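PDB 4GBJ: 6-phosphogluconate dehydrogenase NAD-binding from Dyadobacter fermentans, which probably works as an oxidoreductase that binds NAD or NADP, in the manner of the 6-phosphogluconate and 3-hydroxyisobutyrate dehydrogenases. Local coordinates for residues B[54-59]-B[80-85]; B[65-70]-B[93-98]; B[117-122]-B[137-142]; B[180-185]-B[283-288]. All coordinates share one frame; numbering follows the deposited sequence.

Interaction 1: B[54-59]-B[80-85]; sequences NAIDAI and SMELVE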
loop_
_atom_site.group_PDB
_atom_site.type_symbol
_atom_site.label_atom_id
_atom_site.label_comp_id
_atom_site.label_asym_id
_atom_site.label_seq_id
_atom_site.Cartn_x
_atom_site.Cartn_y
_atom_site.Cartn_z
ATOM N N ASN B 54 5.704 -27.486 -33.264
ATOM C CA ASN B 54 6.981 -27.112 -32.621
ATOM C C ASN B 54 7.199 -25.591 -32.663
ATOM O O ASN B 54 6.963 -24.968 -33.688
ATOM C CB ASN B 54 8.141 -27.828 -33.301
ATOM C CG ASN B 54 8.034 -29.327 -33.207
ATOM O OD1 ASN B 54 8.017 -29.895 -32.115
ATOM N ND2 ASN B 54 7.950 -30.004 -34.335
ATOM N N ALA B 55 7.623 -24.996 -31.557
ATOM C CA ALA B 55 7.816 -23.548 -31.462
ATOM C C ALA B 55 8.700 -22.938 -32.586
ATOM O O ALA B 55 8.404 -21.836 -33.057
ATOM C CB ALA B 55 8.401 -23.181 -30.108
ATOM N N ILE B 56 9.742 -23.640 -33.032
ATOM C CA ILE B 56 10.635 -23.087 -34.065
ATOM C C ILE B 56 9.913 -22.890 -35.440
ATOM O O ILE B 56 10.293 -22.007 -36.213
ATOM C CB ILE B 56 11.905 -23.959 -34.214
ATOM C CG1 ILE B 56 13.029 -23.162 -34.922
ATOM C CG2 ILE B 56 11.594 -25.258 -34.958
ATOM C CD1 ILE B 56 14.399 -23.674 -34.663
ATOM N N ASP B 57 8.882 -23.714 -35.731
ATOM C CA ASP B 57 8.090 -23.628 -36.961
ATOM C C ASP B 57 7.239 -22.351 -37.001
ATOM O O ASP B 57 6.774 -21.969 -38.067
ATOM C CB ASP B 57 7.179 -24.858 -37.089
ATOM C CG ASP B 57 7.882 -26.213 -37.150
ATOM O OD1 ASP B 57 9.051 -26.265 -37.634
ATOM O OD2 ASP B 57 7.238 -27.235 -36.788
ATOM N N ALA B 58 7.028 -21.700 -35.844
ATOM C CA ALA B 58 6.252 -20.466 -35.695
ATOM C C ALA B 58 7.095 -19.208 -36.026
ATOM O O ALA B 58 6.532 -18.163 -36.353
ATOM C CB ALA B 58 5.750 -20.365 -34.256
ATOM N N ILE B 59 8.432 -19.318 -35.929
ATOM C CA ILE B 59 9.359 -18.189 -36.087
ATOM C C ILE B 59 9.634 -17.848 -37.534
ATOM O O ILE B 59 9.890 -18.729 -38.330
ATOM C CB ILE B 59 10.715 -18.464 -35.358
ATOM C CG1 ILE B 59 10.484 -18.798 -33.875
ATOM C CG2 ILE B 59 11.649 -17.260 -35.478
ATOM C CD1 ILE B 59 9.896 -17.697 -33.072
ATOM N N SER B 80 16.340 -21.346 -27.150
ATOM C CA SER B 80 17.631 -21.974 -27.384
ATOM C C SER B 80 18.370 -21.177 -28.432
ATOM O O SER B 80 17.747 -20.401 -29.151
ATOM C CB SER B 80 17.417 -23.400 -27.876
ATOM O OG SER B 80 16.728 -23.365 -29.122
HETATM N N MSE B 81 19.672 -21.408 -28.582
HETATM C CA MSE B 81 20.466 -20.735 -29.618
HETATM C C MSE B 81 19.913 -20.942 -31.045
HETATM O O MSE B 81 19.976 -20.018 -31.849
HETATM C CB MSE B 81 21.917 -21.254 -29.590
HETATM C CG MSE B 81 22.746 -20.680 -28.456
HETATM SE SE MSE B 81 24.669 -21.128 -28.855
HETATM C CE MSE B 81 24.606 -22.952 -29.105
ATOM N N GLU B 82 19.409 -22.154 -31.356
ATOM C CA GLU B 82 18.913 -22.497 -32.686
ATOM C C GLU B 82 17.578 -21.803 -32.980
ATOM O O GLU B 82 17.367 -21.388 -34.112
ATOM C CB GLU B 82 18.809 -24.022 -32.894
ATOM C CG GLU B 82 17.677 -24.702 -32.143
ATOM C CD GLU B 82 17.958 -26.152 -31.787
ATOM O OE1 GLU B 82 18.062 -26.461 -30.576
ATOM O OE2 GLU B 82 18.125 -26.970 -32.722
ATOM N N LEU B 83 16.731 -21.580 -31.975
ATOM C CA LEU B 83 15.487 -20.874 -32.182
ATOM C C LEU B 83 15.762 -19.369 -32.379
ATOM O O LEU B 83 15.249 -18.779 -33.334
ATOM C CB LEU B 83 14.502 -21.118 -31.040
ATOM C CG LEU B 83 13.117 -20.475 -31.277
ATOM C CD1 LEU B 83 12.005 -21.309 -30.647
ATOM C CD2 LEU B 83 13.034 -19.066 -30.695
ATOM N N VAL B 84 16.614 -18.779 -31.532
ATOM C CA VAL B 84 17.005 -17.358 -31.613
ATOM C C VAL B 84 17.737 -17.092 -32.970
ATOM O O VAL B 84 17.588 -16.038 -33.599
ATOM C CB VAL B 84 17.910 -16.980 -30.397
ATOM C CG1 VAL B 84 18.403 -15.545 -30.479
ATOM C CG2 VAL B 84 17.187 -17.200 -29.067
ATOM N N GLU B 85 18.538 -18.025 -33.387
ATOM C CA GLU B 85 19.225 -17.921 -34.670
ATOM C C GLU B 85 18.214 -17.887 -35.825
ATOM O O GLU B 85 18.409 -17.114 -36.775
ATOM C CB GLU B 85 20.186 -19.078 -34.853
ATOM C CG GLU B 85 20.819 -19.042 -36.231
ATOM C CD GLU B 85 21.991 -19.973 -36.462
ATOM O OE1 GLU B 85 22.056 -21.053 -35.831
ATOM O OE2 GLU B 85 22.818 -19.635 -37.332
#
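In the nucleotide-binding domain, the turn 55-58, with Ile59 just after it, meets the first turn of helix 81-87, and Leu83 is the side chain on which most of the contact depends. Its CG stands trans to the backbone N (chi1 -175°), which carries the isobutyl end across to the turn. There the two methyls divide the work: CD1 reaches Ala55 CB at 4.1 Å and lies 4.0 Å from Ile56 N, while CD2 and CG press on Ile59, whose CG1 is 4.1 Å from Leu83 CG. The Ile59 and Leu83 side chains cross at about a right angle. Ile56 reaches back the other way, extending its CD1 alongside the helix backbone to 3.9 Å from Leu83 CA and 3.8 Å from Glu82 O. This belongs to the layer of helices and loops flanking a Rossmann-type sheet: Ala55 also rests on Leu11 and Ile59 on Ala9, both of strand 8-11, so a small alanine lets the turn sit close to the strand and to Leu83 together, whereas the branched isoleucine spans from sheet to helix. An alanine in place of Leu83 is likely to open a gap between the turn and helix 81-87, leaving Ala55 and Ile59 without their apolar neighbour. The helix begins at Ser80, the N-cap, whose OG accepts from Leu83 N at 3.4 Å; a hydroxyl suits an N-cap because it can accept from an N-H of the first turn, though here the bond is weak and shared with Ser80 O. Ile56 O accepts a hydrogen bond from Lys86 NZ of the same helix.

Interaction 2: B[65-70]-B[93-98]; sequences VFSVLA and HVSMST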
loop_
_atom_site.group_PDB
_atom_site.type_symbol
_atom_site.label_atom_id
_atom_site.label_comp_id
_atom_site.label_asym_id
_atom_site.label_seq_id
_atom_site.Cartn_x
_atom_site.Cartn_y
_atom_site.Cartn_z
ATOM N N VAL B 65 8.193 -12.146 -32.378
ATOM C CA VAL B 65 7.716 -13.284 -31.603
ATOM C C VAL B 65 7.380 -12.776 -30.195
ATOM O O VAL B 65 8.163 -12.070 -29.608
ATOM C CB VAL B 65 8.680 -14.499 -31.574
ATOM C CG1 VAL B 65 10.097 -14.097 -31.120
ATOM C CG2 VAL B 65 8.115 -15.589 -30.655
ATOM N N PHE B 66 6.204 -13.078 -29.707
ATOM C CA PHE B 66 5.814 -12.779 -28.330
ATOM C C PHE B 66 5.928 -14.058 -27.543
ATOM O O PHE B 66 5.586 -15.095 -28.090
ATOM C CB PHE B 66 4.372 -12.273 -28.242
ATOM C CG PHE B 66 4.152 -10.832 -28.632
ATOM C CD1 PHE B 66 3.882 -9.875 -27.674
ATOM C CD2 PHE B 66 4.218 -10.433 -29.960
ATOM C CE1 PHE B 66 3.720 -8.541 -28.024
ATOM C CE2 PHE B 66 4.034 -9.097 -30.308
ATOM C CZ PHE B 66 3.806 -8.157 -29.336
ATOM N N SER B 67 6.347 -13.999 -26.268
ATOM C CA SER B 67 6.299 -15.166 -25.402
ATOM C C SER B 67 5.749 -14.791 -24.048
ATOM O O SER B 67 6.000 -13.693 -23.523
ATOM C CB SER B 67 7.668 -15.822 -25.251
ATOM O OG SER B 67 8.579 -15.025 -24.508
ATOM N N VAL B 68 4.983 -15.701 -23.475
ATOM C CA VAL B 68 4.484 -15.492 -22.121
ATOM C C VAL B 68 4.441 -16.868 -21.516
ATOM O O VAL B 68 3.700 -17.742 -21.987
ATOM C CB VAL B 68 3.175 -14.686 -22.026
ATOM C CG1 VAL B 68 2.036 -15.341 -22.748
ATOM C CG2 VAL B 68 2.805 -14.434 -20.566
ATOM N N LEU B 69 5.402 -17.112 -20.604
ATOM C CA LEU B 69 5.615 -18.408 -19.992
ATOM C C LEU B 69 5.719 -18.265 -18.488
ATOM O O LEU B 69 5.737 -17.150 -17.976
ATOM C CB LEU B 69 6.859 -19.041 -20.605
ATOM C CG LEU B 69 6.798 -19.214 -22.144
ATOM C CD1 LEU B 69 8.150 -19.526 -22.714
ATOM C CD2 LEU B 69 5.859 -20.335 -22.550
ATOM N N ALA B 70 5.613 -19.396 -17.787
ATOM C CA ALA B 70 5.497 -19.433 -16.329
ATOM C C ALA B 70 6.676 -18.883 -15.597
ATOM O O ALA B 70 6.475 -18.221 -14.575
ATOM C CB ALA B 70 5.260 -20.857 -15.837
ATOM N N HIS B 93 11.923 -10.138 -30.205
ATOM C CA HIS B 93 11.271 -10.999 -29.237
ATOM C C HIS B 93 10.730 -10.131 -28.102
ATOM O O HIS B 93 11.505 -9.452 -27.445
ATOM C CB HIS B 93 12.264 -12.049 -28.697
ATOM C CG HIS B 93 11.739 -12.879 -27.546
ATOM N ND1 HIS B 93 12.593 -13.657 -26.774
ATOM C CD2 HIS B 93 10.463 -13.083 -27.115
ATOM C CE1 HIS B 93 11.829 -14.227 -25.852
ATOM N NE2 HIS B 93 10.533 -13.924 -26.033
ATOM N N VAL B 94 9.417 -10.091 -27.941
ATOM C CA VAL B 94 8.713 -9.380 -26.865
ATOM C C VAL B 94 8.464 -10.415 -25.774
ATOM O O VAL B 94 7.619 -11.296 -25.891
ATOM C CB VAL B 94 7.418 -8.707 -27.363
ATOM C CG1 VAL B 94 6.815 -7.825 -26.271
ATOM C CG2 VAL B 94 7.695 -7.882 -28.609
ATOM N N SER B 95 9.243 -10.320 -24.734
ATOM C CA SER B 95 9.308 -11.311 -23.685
ATOM C C SER B 95 8.495 -10.807 -22.494
ATOM O O SER B 95 8.912 -9.915 -21.754
ATOM C CB SER B 95 10.778 -11.549 -23.355
ATOM O OG SER B 95 10.972 -12.509 -22.327
HETATM N N MSE B 96 7.306 -11.309 -22.370
HETATM C CA MSE B 96 6.349 -10.819 -21.347
HETATM C C MSE B 96 6.306 -11.624 -20.057
HETATM O O MSE B 96 5.578 -11.248 -19.145
HETATM C CB MSE B 96 4.984 -10.762 -21.953
HETATM C CG MSE B 96 4.969 -9.906 -23.221
HETATM SE SE MSE B 96 3.181 -9.541 -23.844
HETATM C CE MSE B 96 2.774 -11.266 -24.410
ATOM N N SER B 97 7.107 -12.669 -19.935
ATOM C CA SER B 97 7.086 -13.457 -18.715
ATOM C C SER B 97 7.646 -12.671 -17.509
ATOM O O SER B 97 8.537 -11.839 -17.671
ATOM C CB SER B 97 7.941 -14.702 -18.902
ATOM O OG SER B 97 7.501 -15.475 -20.002
ATOM N N THR B 98 7.184 -12.998 -16.313
ATOM C CA THR B 98 7.749 -12.428 -15.085
ATOM C C THR B 98 9.000 -13.221 -14.740
ATOM O O THR B 98 8.946 -14.310 -14.171
ATOM C CB THR B 98 6.770 -12.450 -13.950
ATOM O OG1 THR B 98 5.588 -11.785 -14.370
ATOM C CG2 THR B 98 7.334 -11.809 -12.706
HETATM O O HOH W 1 8.966 -14.272 -21.950
HETATM O O HOH W 2 5.415 -15.283 -16.054
#
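Val65 and His93 open a parallel pairing in which Val65 O accepts from Val94 N at 2.9 Å. Next along the strands Ser67 N donates to Val94 O, and Ser67 O takes Met96 N, both at 3.0 Å. Past the strand ends Ser97 continues the join with its side chain, OG accepting from Leu69 N at 2.7 Å. The side chains add a second set of bonds. Ser67 OG lies in the plane of the His93 ring, at its edge, hydrogen-bonded to NE2 at 2.7 Å, while His93 ND1 is hydrogen-bonded to His111 NE2. One water, 2.7 Å from Ser67 OG, also bonds Ser95 OG and Ser97 OG, and Ser95 OG has Tyr118 OH as a further partner. Serines suit this buried row because three short hydroxyls can share one water. A second water links Leu69 O to Thr98 N. Strands 64-67 and 92-95 are neighbours in the Rossmann sheet, joined through helices 72-78 and 81-87 as a beta-alpha-beta crossover, and Val68 touches residues of a GxGxxG-type turn that is probably part of the dinucleotide site. Phe66 and Val94 point to the other face of the sheet. There Val94 CB sits over the Phe66 ring in a CH-pi contact, 3.9 Å from its centroid, while the selenium of Met96, a selenomethionine, meets the ring edge in a Met-aromatic contact. A serine in place of Phe66 would probably leave Val94 and Met96 without their shared aromatic surface, and open a gap toward Ile152 and Val153 of helix 143-153.

Interaction 3: B[117-122]-B[137-142]; sequences HYVGAP and ICLSGN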
loop_
_atom_site.group_PDB
_atom_site.type_symbol
_atom_site.label_atom_id
_atom_site.label_comp_id
_atom_site.label_asym_id
_atom_site.label_seq_id
_atom_site.Cartn_x
_atom_site.Cartn_y
_atom_site.Cartn_z
ATOM N N HIS B 117 16.663 -8.765 -31.496
ATOM C CA HIS B 117 16.525 -7.892 -30.335
ATOM C C HIS B 117 15.551 -8.475 -29.331
ATOM O O HIS B 117 14.424 -8.823 -29.673
ATOM C CB HIS B 117 16.045 -6.488 -30.745
ATOM C CG HIS B 117 16.823 -5.864 -31.860
ATOM N ND1 HIS B 117 18.048 -5.302 -31.633
ATOM C CD2 HIS B 117 16.486 -5.672 -33.160
ATOM C CE1 HIS B 117 18.446 -4.803 -32.793
ATOM N NE2 HIS B 117 17.564 -5.061 -33.756
ATOM N N TYR B 118 15.976 -8.512 -28.078
ATOM C CA TYR B 118 15.153 -8.937 -26.976
ATOM C C TYR B 118 14.550 -7.728 -26.302
ATOM O O TYR B 118 15.277 -6.822 -25.928
ATOM C CB TYR B 118 15.991 -9.722 -25.985
ATOM C CG TYR B 118 15.209 -10.217 -24.793
ATOM C CD1 TYR B 118 14.711 -11.512 -24.756
ATOM C CD2 TYR B 118 15.070 -9.432 -23.651
ATOM C CE1 TYR B 118 14.138 -12.029 -23.609
ATOM C CE2 TYR B 118 14.391 -9.907 -22.531
ATOM C CZ TYR B 118 13.935 -11.210 -22.513
ATOM O OH TYR B 118 13.272 -11.712 -21.427
ATOM N N VAL B 119 13.238 -7.698 -26.176
ATOM C CA VAL B 119 12.540 -6.620 -25.444
ATOM C C VAL B 119 11.905 -7.199 -24.189
ATOM O O VAL B 119 11.055 -8.074 -24.304
ATOM C CB VAL B 119 11.495 -5.937 -26.326
ATOM C CG1 VAL B 119 10.620 -4.985 -25.508
ATOM C CG2 VAL B 119 12.189 -5.176 -27.450
ATOM N N GLY B 120 12.351 -6.738 -23.020
ATOM C CA GLY B 120 11.755 -7.114 -21.747
ATOM C C GLY B 120 10.430 -6.422 -21.623
ATOM O O GLY B 120 10.369 -5.204 -21.813
ATOM N N ALA B 121 9.335 -7.189 -21.533
ATOM C CA ALA B 121 7.987 -6.583 -21.626
ATOM C C ALA B 121 7.019 -7.151 -20.618
ATOM O O ALA B 121 5.919 -7.532 -20.987
ATOM C CB ALA B 121 7.427 -6.759 -23.030
ATOM N N PRO B 122 7.384 -7.166 -19.332
ATOM C CA PRO B 122 6.468 -7.715 -18.305
ATOM C C PRO B 122 5.151 -6.966 -18.246
ATOM O O PRO B 122 5.130 -5.750 -18.405
ATOM C CB PRO B 122 7.263 -7.571 -17.009
ATOM C CG PRO B 122 8.325 -6.562 -17.306
ATOM C CD PRO B 122 8.657 -6.726 -18.732
ATOM N N ILE B 137 1.966 -2.150 -19.314
ATOM C CA ILE B 137 3.195 -2.876 -19.653
ATOM C C ILE B 137 4.418 -1.959 -19.491
ATOM O O ILE B 137 4.336 -0.752 -19.730
ATOM C CB ILE B 137 3.065 -3.464 -21.088
ATOM C CG1 ILE B 137 3.950 -4.705 -21.280
ATOM C CG2 ILE B 137 3.310 -2.414 -22.178
ATOM C CD1 ILE B 137 3.668 -5.417 -22.602
ATOM N N CYS B 138 5.561 -2.559 -19.131
ATOM C CA CYS B 138 6.862 -1.885 -19.063
ATOM C C CYS B 138 7.712 -2.472 -20.140
ATOM O O CYS B 138 7.729 -3.689 -20.291
ATOM C CB CYS B 138 7.519 -2.036 -17.690
ATOM S SG CYS B 138 6.702 -1.074 -16.401
ATOM N N LEU B 139 8.442 -1.635 -20.865
ATOM C CA LEU B 139 9.302 -2.099 -21.951
ATOM C C LEU B 139 10.681 -1.658 -21.708
ATOM O O LEU B 139 10.881 -0.523 -21.310
ATOM C CB LEU B 139 8.868 -1.557 -23.310
ATOM C CG LEU B 139 7.439 -1.743 -23.738
ATOM C CD1 LEU B 139 7.223 -1.017 -25.037
ATOM C CD2 LEU B 139 7.069 -3.246 -23.846
ATOM N N SER B 140 11.645 -2.512 -22.003
ATOM C CA SER B 140 13.056 -2.139 -21.952
ATOM C C SER B 140 13.829 -3.014 -22.959
ATOM O O SER B 140 13.441 -4.160 -23.260
ATOM C CB SER B 140 13.599 -2.240 -20.536
ATOM O OG SER B 140 13.837 -3.573 -20.116
ATOM N N GLY B 141 14.895 -2.433 -23.493
ATOM C CA GLY B 141 15.685 -3.029 -24.562
ATOM C C GLY B 141 15.901 -2.038 -25.668
ATOM O O GLY B 141 15.703 -0.832 -25.473
ATOM N N ASN B 142 16.317 -2.545 -26.844
ATOM C CA ASN B 142 16.642 -1.756 -28.021
ATOM C C ASN B 142 15.492 -0.784 -28.448
ATOM O O ASN B 142 14.344 -1.193 -28.571
ATOM C CB ASN B 142 17.020 -2.692 -29.157
ATOM C CG ASN B 142 17.289 -1.996 -30.454
ATOM O OD1 ASN B 142 16.368 -1.770 -31.228
ATOM N ND2 ASN B 142 18.544 -1.633 -30.717
HETATM O O HOH W 3 17.174 -5.331 -27.063
#
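His117 and Asn142 stack face to face at one end of this antiparallel join, ring and amide planes 21° apart, with Asn142 CG 3.6 Å from His117 ND1. Asn142 extends its CG trans to the backbone N (chi1 176°), and its second torsion turns the amide flat over the imidazole. Between the strands, Gly120 and Ser140 form a hydrogen-bonded pair: Gly120 N donates to Ser140 O at 2.8 Å, and Ser140 N to Gly120 O at 3.0 Å. Beyond it Cys138 N gives a straight but weak bond to Pro122 O. Gly141 is required by its backbone angles, and a CB there would clash with Tyr118 O. A water accepts from Asn142 N and donates to Tyr118 O. Leu139 and Ile137 both pack on Ala121, whose short CB admits Leu139 CD2 at 3.6 Å and Ile137 CD1 at 4.0 Å. Ile137 swings CG1 opposite its backbone N (chi1 -154°), which brings CD1 to Ala121 and sets CG1 against Pro122 O, 3.3 Å away, while the ring of Pro122 lies against Lys174, a predicted active-site residue. Ser140 OG turns from this pairing to Asp166 O and Ala170 N. The flat stack occupies a face of the Asn142 amide, and its OD1 caps Ala145 N at the start of helix 143-153; the two together probably hold the amide's rotation.

Interaction 4: B[180-185]-B[283-288]; sequences MIACSL and GALALG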
loop_
_atom_site.group_PDB
_atom_site.type_symbol
_atom_site.label_atom_id
_atom_site.label_comp_id
_atom_site.label_asym_id
_atom_site.label_seq_id
_atom_site.Cartn_x
_atom_site.Cartn_y
_atom_site.Cartn_z
HETATM N N MSE B 180 5.657 -4.878 -3.787
HETATM C CA MSE B 180 4.798 -3.915 -3.090
HETATM C C MSE B 180 3.414 -4.499 -2.880
HETATM O O MSE B 180 2.804 -4.246 -1.849
HETATM C CB MSE B 180 4.703 -2.593 -3.809
HETATM C CG MSE B 180 5.964 -1.804 -3.635
HETATM SE SE MSE B 180 6.043 -0.059 -4.502
HETATM C CE MSE B 180 4.574 0.850 -3.648
ATOM N N ILE B 181 2.948 -5.350 -3.811
ATOM C CA ILE B 181 1.650 -6.007 -3.623
ATOM C C ILE B 181 1.733 -6.926 -2.400
ATOM O O ILE B 181 0.850 -6.885 -1.552
ATOM C CB ILE B 181 1.170 -6.741 -4.858
ATOM C CG1 ILE B 181 0.851 -5.747 -6.006
ATOM C CG2 ILE B 181 -0.099 -7.618 -4.506
ATOM C CD1 ILE B 181 0.731 -6.467 -7.402
ATOM N N ALA B 182 2.811 -7.717 -2.298
ATOM C CA ALA B 182 3.064 -8.663 -1.199
ATOM C C ALA B 182 3.197 -7.915 0.129
ATOM O O ALA B 182 2.650 -8.386 1.147
ATOM C CB ALA B 182 4.309 -9.498 -1.472
ATOM N N CYS B 183 3.871 -6.758 0.135
ATOM C CA CYS B 183 3.940 -5.911 1.341
ATOM C C CYS B 183 2.556 -5.416 1.756
ATOM O O CYS B 183 2.279 -5.311 2.938
ATOM C CB CYS B 183 4.868 -4.725 1.133
ATOM S SG CYS B 183 6.600 -5.156 0.997
ATOM N N SER B 184 1.715 -5.085 0.796
ATOM C CA SER B 184 0.346 -4.594 1.074
ATOM C C SER B 184 -0.442 -5.672 1.737
ATOM O O SER B 184 -1.148 -5.414 2.700
ATOM C CB SER B 184 -0.314 -4.112 -0.221
ATOM O OG SER B 184 0.540 -3.118 -0.773
ATOM N N LEU B 185 -0.315 -6.906 1.240
ATOM C CA LEU B 185 -0.966 -8.046 1.869
ATOM C C LEU B 185 -0.498 -8.261 3.311
ATOM O O LEU B 185 -1.302 -8.508 4.202
ATOM C CB LEU B 185 -0.673 -9.317 1.092
ATOM C CG LEU B 185 -1.512 -9.494 -0.203
ATOM C CD1 LEU B 185 -0.799 -10.495 -1.151
ATOM C CD2 LEU B 185 -2.905 -9.965 0.126
ATOM N N GLY B 283 -2.233 -14.732 -1.815
ATOM C CA GLY B 283 -2.719 -13.824 -0.786
ATOM C C GLY B 283 -2.677 -14.416 0.610
ATOM O O GLY B 283 -2.634 -13.682 1.602
ATOM N N ALA B 284 -2.694 -15.772 0.718
ATOM C CA ALA B 284 -2.653 -16.446 2.016
ATOM C C ALA B 284 -1.366 -16.203 2.761
ATOM O O ALA B 284 -1.277 -16.599 3.904
ATOM C CB ALA B 284 -2.886 -17.944 1.835
ATOM N N LEU B 285 -0.378 -15.470 2.197
ATOM C CA LEU B 285 0.805 -15.098 2.980
ATOM C C LEU B 285 0.319 -14.303 4.222
ATOM O O LEU B 285 0.960 -14.339 5.293
ATOM C CB LEU B 285 1.821 -14.281 2.142
ATOM C CG LEU B 285 1.418 -12.829 1.812
ATOM C CD1 LEU B 285 1.842 -11.850 2.895
ATOM C CD2 LEU B 285 1.983 -12.408 0.468
ATOM N N ALA B 286 -0.817 -13.572 4.068
ATOM C CA ALA B 286 -1.389 -12.748 5.136
ATOM C C ALA B 286 -1.889 -13.561 6.361
ATOM O O ALA B 286 -2.092 -12.956 7.424
ATOM C CB ALA B 286 -2.508 -11.873 4.592
ATOM N N LEU B 287 -2.066 -14.905 6.222
ATOM C CA LEU B 287 -2.418 -15.789 7.328
ATOM C C LEU B 287 -1.333 -15.922 8.339
ATOM O O LEU B 287 -1.652 -16.303 9.456
ATOM C CB LEU B 287 -2.814 -17.212 6.868
ATOM C CG LEU B 287 -4.209 -17.384 6.358
ATOM C CD1 LEU B 287 -4.448 -18.819 5.927
ATOM C CD2 LEU B 287 -5.253 -17.042 7.458
ATOM N N GLY B 288 -0.072 -15.638 7.999
ATOM C CA GLY B 288 1.013 -15.743 8.988
ATOM C C GLY B 288 0.809 -14.869 10.214
ATOM O O GLY B 288 1.146 -15.258 11.331
#
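Leu185 lies across Leu285 at about a right angle, its CD1 3.7 Å from Leu285 CD2, and the two branched chains interlock without any polar bond between the segments. The torsion chi1 of -78° sets Leu185 CG beside its own backbone N and brings both methyls over Gly283, with CD1 3.9 Å from Gly283 CA. With no side chain on Gly283, the methyls rest on the main chain itself. Leu285 holds its CG between backbone N and carbonyl carbon (chi1 72°), a less common choice for leucine that directs its methyls at helix 169-197: CD2 is 4.2 Å from Ala182 CB, and CD1 lies 4.0 Å from Ala182 O. Ala182 is small enough for the leucine to come in close to the helix backbone. The next residue, Ala286, has its CB 3.6 Å from Leu185 O. Helix 260-274 adds to the packing, Ile265 touching Ala182 and Leu285, and Val226 of helix 217-228 meets Leu185. Ser184, on another side of helix 169-197, hydrogen-bonds through OG to Met180 O, which thereby takes two donors, from opposite faces of its plane; the Ser184 side chain also packs on Phe214 of the second subunit. The contact seats the 3-10 turn 283-286 on the long helix 169-197, in the all-helical C-terminal domain characteristic of the 3-hydroxyisobutyrate dehydrogenase family.

In the fold
From the N terminus, 54-59 opens interaction 1 and 65-70 opens interaction 2 before 80-85 closes the first and 93-98 the second, so the two loops cross. They touch where Ile59 CD1 packs on Val65 CG2, tying the loop 54-59 to the sheet. Interaction 3 follows in series, closing a short loop between 117-122 and 137-142; strand 117-124 lies next to 92-95, and Ser95 O probably accepts from Ala121 N, so interactions 2 and 3 make one continuous sheet. Interaction 4 closes the longest loop, about a hundred residues, within the C-terminal helical part. It touches none of the others; its centre lies about 28 Å from that of interaction 3, and helix 169-197 runs between the two regions.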